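PDB 6HWJ: glucosamine kinase from Streptacidiphilus jiangxiensis, which catalyses the magnesium-dependent transfer of phosphate from ATP to D-glucosamine, giving D-glucosamine 6-phosphate, and acts more weakly on glucose. Local coordinates for residues W195-D200 with G304-A309. Sequence-based numbering, arbitrary orientation.
Sequences WDWAVD and GQILRA. With MG (magnesium ion), chain C.
Trp197 NE1 donates a hydrogen bond to the backbone oxygen Ile306 O at 3.0 Å. The N-H...O angle of 161° makes it nearly straight, and the acceptor lies close to the plane of the indole, although the donor stands above the plane of the carbonyl group. This bond ties helix 195-200 to the strand of 304-309 and helps to fix the rotation of a buried ring, whose CG, placed between the backbone N and the carbonyl carbon, directs it to the strand. Next to the bond, Trp197 CZ2 touches the methyl Ile306 CG2 at 4.0 Å.

Arg308 covers one face of this indole. Its CB lies 3.6 Å from the centroid of the five-membered ring of Trp197, nearly over the ring centre, a CH-pi contact by both measures. The chain then bends at chi3 and carries the guanidinium across to the six-membered ring, where Arg308 NH2 comes within 3.4 Å of Trp197 CE3; the two planes are 24° apart, with Trp197 CE3 over one face of the guanidinium, toward its rim. Ala198 CB lies over the opposite face of the indole, off-centre. Arg308 NH2 has its salt bridge with Asp201 and a hydrogen bond with Tyr313 OH, which probably steadies the guanidinium over the ring.

At the other end, Trp195 CD1 packs obliquely on Gly304 CA at 3.5 Å. Next to this glycine, Gln305 turns away from the helix, and its OE1 binds the magnesium ion at 2.1 Å; Asp317 is a further ligand, and Gly304 O accepts a hydrogen bond from a metal-bound water.

The axes of segments 195-200 and 306-309 approach to 8.5 Å at 66°. Strand 306-309 is the middle of a three-stranded antiparallel sheet, between 192-193 and 312-315, while helix 212-234 packs against Trp197, Ile306 and Arg308, and helix 335-356 against Trp195 and Ile306.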
ATOM      1  N   TRP A 195      -8.389  -7.059  -8.702  1.00 25.42           N
ATOM      2  CA  TRP A 195      -7.917  -7.930  -9.787  1.00 26.92           C
ATOM      3  C   TRP A 195      -8.811  -9.150  -9.944  1.00 31.25           C
ATOM      4  O   TRP A 195      -8.692  -9.860 -10.948  1.00 31.51           O
ATOM      5  CB  TRP A 195      -6.451  -8.311  -9.554  1.00 30.64           C
ATOM      6  CG  TRP A 195      -5.543  -7.205 -10.022  1.00 32.92           C
ATOM      7  CD1 TRP A 195      -4.707  -6.436  -9.257  1.00 35.19           C
ATOM      8  CD2 TRP A 195      -5.411  -6.731 -11.368  1.00 33.89           C
ATOM      9  NE1 TRP A 195      -4.047  -5.516 -10.056  1.00 36.54           N
ATOM     10  CE2 TRP A 195      -4.466  -5.678 -11.353  1.00 37.30           C
ATOM     11  CE3 TRP A 195      -5.985  -7.104 -12.586  1.00 36.83           C
ATOM     12  CZ2 TRP A 195      -4.099  -4.996 -12.505  1.00 36.75           C
ATOM     13  CZ3 TRP A 195      -5.613  -6.417 -13.735  1.00 42.08           C
ATOM     14  CH2 TRP A 195      -4.685  -5.377 -13.681  1.00 37.62           C
ATOM     15  N   ASP A 196      -9.695  -9.405  -8.974  1.00 31.06           N
ATOM     16  CA  ASP A 196     -10.792 -10.348  -9.146  1.00 30.73           C
ATOM     17  C   ASP A 196     -12.074  -9.638  -9.603  1.00 28.43           C
ATOM     18  O   ASP A 196     -12.600  -9.944 -10.673  1.00 28.95           O
ATOM     19  CB  ASP A 196     -11.043 -11.126  -7.853  1.00 34.69           C
ATOM     20  CG  ASP A 196      -9.918 -12.089  -7.531  1.00 45.74           C
ATOM     21  OD1 ASP A 196      -9.504 -12.837  -8.441  1.00 50.26           O
ATOM     22  OD2 ASP A 196      -9.439 -12.088  -6.378  1.00 47.98           O
ATOM     23  N   TRP A 197     -12.573  -8.683  -8.806  1.00 26.70           N
ATOM     24  CA  TRP A 197     -13.925  -8.183  -9.047  1.00 28.61           C
ATOM     25  C   TRP A 197     -14.005  -7.226 -10.222  1.00 27.34           C
ATOM     26  O   TRP A 197     -15.025  -7.216 -10.910  1.00 28.40           O
ATOM     27  CB  TRP A 197     -14.521  -7.506  -7.803  1.00 26.19           C
ATOM     28  CG  TRP A 197     -13.821  -6.298  -7.238  1.00 23.73           C
ATOM     29  CD1 TRP A 197     -13.051  -6.258  -6.108  1.00 25.63           C
ATOM     30  CD2 TRP A 197     -13.867  -4.952  -7.732  1.00 25.40           C
ATOM     31  NE1 TRP A 197     -12.596  -4.974  -5.890  1.00 26.07           N
ATOM     32  CE2 TRP A 197     -13.083  -4.160  -6.878  1.00 26.61           C
ATOM     33  CE3 TRP A 197     -14.477  -4.346  -8.832  1.00 26.82           C
ATOM     34  CZ2 TRP A 197     -12.902  -2.790  -7.085  1.00 23.59           C
ATOM     35  CZ3 TRP A 197     -14.284  -2.997  -9.036  1.00 26.53           C
ATOM     36  CH2 TRP A 197     -13.499  -2.241  -8.166  1.00 26.22           C
ATOM     37  N   ALA A 198     -12.950  -6.435 -10.483  1.00 26.49           N
ATOM     38  CA  ALA A 198     -13.002  -5.530 -11.616  1.00 25.86           C
ATOM     39  C   ALA A 198     -12.883  -6.290 -12.929  1.00 25.27           C
ATOM     40  O   ALA A 198     -13.573  -5.970 -13.900  1.00 26.42           O
ATOM     41  CB  ALA A 198     -11.909  -4.460 -11.509  1.00 27.72           C
ATOM     42  N   VAL A 199     -12.001  -7.292 -12.981  1.00 26.12           N
ATOM     43  CA  VAL A 199     -11.907  -8.140 -14.156  1.00 26.35           C
ATOM     44  C   VAL A 199     -13.240  -8.841 -14.403  1.00 26.95           C
ATOM     45  O   VAL A 199     -13.687  -8.970 -15.541  1.00 27.43           O
ATOM     46  CB  VAL A 199     -10.759  -9.152 -13.992  1.00 28.27           C
ATOM     47  CG1 VAL A 199     -10.822 -10.233 -15.047  1.00 28.49           C
ATOM     48  CG2 VAL A 199      -9.388  -8.416 -14.046  1.00 31.83           C
ATOM     49  N   ASP A 200     -13.892  -9.306 -13.341  1.00 28.81           N
ATOM     50  CA  ASP A 200     -15.180  -9.967 -13.520  1.00 29.25           C
ATOM     51  C   ASP A 200     -16.250  -9.004 -14.044  1.00 26.88           C
ATOM     52  O   ASP A 200     -17.026  -9.365 -14.941  1.00 29.56           O
ATOM     53  CB  ASP A 200     -15.627 -10.604 -12.205  1.00 32.13           C
ATOM     54  CG  ASP A 200     -16.860 -11.461 -12.385  1.00 40.67           C
ATOM     55  OD1 ASP A 200     -16.756 -12.475 -13.093  1.00 43.66           O
ATOM     56  OD2 ASP A 200     -17.928 -11.105 -11.846  1.00 43.72           O
ATOM     57  N   GLY A 304      -5.940  -3.618  -7.268  1.00 28.95           N
ATOM     58  CA  GLY A 304      -5.604  -4.700  -6.350  1.00 29.93           C
ATOM     59  C   GLY A 304      -5.603  -4.299  -4.894  1.00 26.35           C
ATOM     60  O   GLY A 304      -5.542  -5.184  -4.039  1.00 28.25           O
ATOM     61  N   GLN A 305      -5.630  -2.999  -4.596  1.00 24.76           N
ATOM     62  CA  GLN A 305      -5.653  -2.511  -3.225  1.00 23.30           C
ATOM     63  C   GLN A 305      -7.075  -2.206  -2.765  1.00 24.21           C
ATOM     64  O   GLN A 305      -7.260  -1.657  -1.678  1.00 24.72           O
ATOM     65  CB  GLN A 305      -4.807  -1.250  -3.077  1.00 22.03           C
ATOM     66  CG  GLN A 305      -3.414  -1.311  -3.709  1.00 24.13           C
ATOM     67  CD  GLN A 305      -2.475  -2.240  -2.976  1.00 26.86           C
ATOM     68  OE1 GLN A 305      -2.891  -3.258  -2.403  1.00 31.18           O
ATOM     69  NE2 GLN A 305      -1.179  -1.888  -2.975  1.00 26.51           N
ATOM     70  N   ILE A 306      -8.077  -2.507  -3.590  1.00 24.35           N
ATOM     71  CA  ILE A 306      -9.474  -2.208  -3.260  1.00 23.71           C
ATOM     72  C   ILE A 306     -10.222  -3.520  -3.089  1.00 25.06           C
ATOM     73  O   ILE A 306     -10.376  -4.290  -4.049  1.00 28.27           O
ATOM     74  CB  ILE A 306     -10.153  -1.336  -4.333  1.00 24.08           C
ATOM     75  CG1 ILE A 306      -9.313  -0.088  -4.646  1.00 25.54           C
ATOM     76  CG2 ILE A 306     -11.559  -0.948  -3.854  1.00 28.18           C
ATOM     77  CD1 ILE A 306      -9.221   0.928  -3.517  1.00 26.42           C
ATOM     78  N   LEU A 307     -10.710  -3.758  -1.877  1.00 22.85           N
ATOM     79  CA  LEU A 307     -11.599  -4.870  -1.602  1.00 26.54           C
ATOM     80  C   LEU A 307     -13.046  -4.445  -1.843  1.00 28.33           C
ATOM     81  O   LEU A 307     -13.418  -3.306  -1.555  1.00 31.56           O
ATOM     82  CB  LEU A 307     -11.426  -5.335  -0.166  1.00 29.66           C
ATOM     83  CG  LEU A 307      -9.976  -5.624   0.236  1.00 30.36           C
ATOM     84  CD1 LEU A 307      -9.898  -5.953   1.723  1.00 32.53           C
ATOM     85  CD2 LEU A 307      -9.388  -6.741  -0.589  1.00 30.19           C
ATOM     86  N   ARG A 308     -13.857  -5.366  -2.382  1.00 27.54           N
ATOM     87  CA  ARG A 308     -15.275  -5.116  -2.599  1.00 27.86           C
ATOM     88  C   ARG A 308     -16.090  -6.306  -2.122  1.00 27.43           C
ATOM     89  O   ARG A 308     -15.771  -7.449  -2.458  1.00 32.62           O
ATOM     90  CB  ARG A 308     -15.581  -4.843  -4.081  1.00 27.03           C
ATOM     91  CG  ARG A 308     -16.981  -4.336  -4.295  1.00 29.27           C
ATOM     92  CD  ARG A 308     -17.262  -3.994  -5.732  1.00 29.90           C
ATOM     93  NE  ARG A 308     -17.519  -5.164  -6.555  1.00 30.37           N
ATOM     94  CZ  ARG A 308     -17.784  -5.112  -7.858  1.00 31.73           C
ATOM     95  NH1 ARG A 308     -18.000  -6.222  -8.533  1.00 33.27           N
ATOM     96  NH2 ARG A 308     -17.844  -3.941  -8.479  1.00 30.25           N
ATOM     97  N   ALA A 309     -17.127  -6.038  -1.331  1.00 29.21           N
ATOM     98  CA  ALA A 309     -18.097  -7.054  -0.940  1.00 34.07           C
ATOM     99  C   ALA A 309     -19.443  -6.391  -0.668  1.00 28.85           C
ATOM    100  O   ALA A 309     -19.512  -5.393   0.051  1.00 28.59           O
ATOM    101  CB  ALA A 309     -17.622  -7.819   0.309  1.00 37.59           C
TER
HETATM  102 MG    MG C 501      -1.711  -4.877  -1.839  1.00 37.98          MG
HETATM  103  O   HOH W   1      -2.942  -6.021  -3.275  1.00 44.11           O
HETATM  104  O   HOH W   2      -3.219  -5.446  -0.584  1.00 40.28           O
HETATM  105  O   HOH W   3      -1.069  -6.862  -1.237  1.00 38.41           O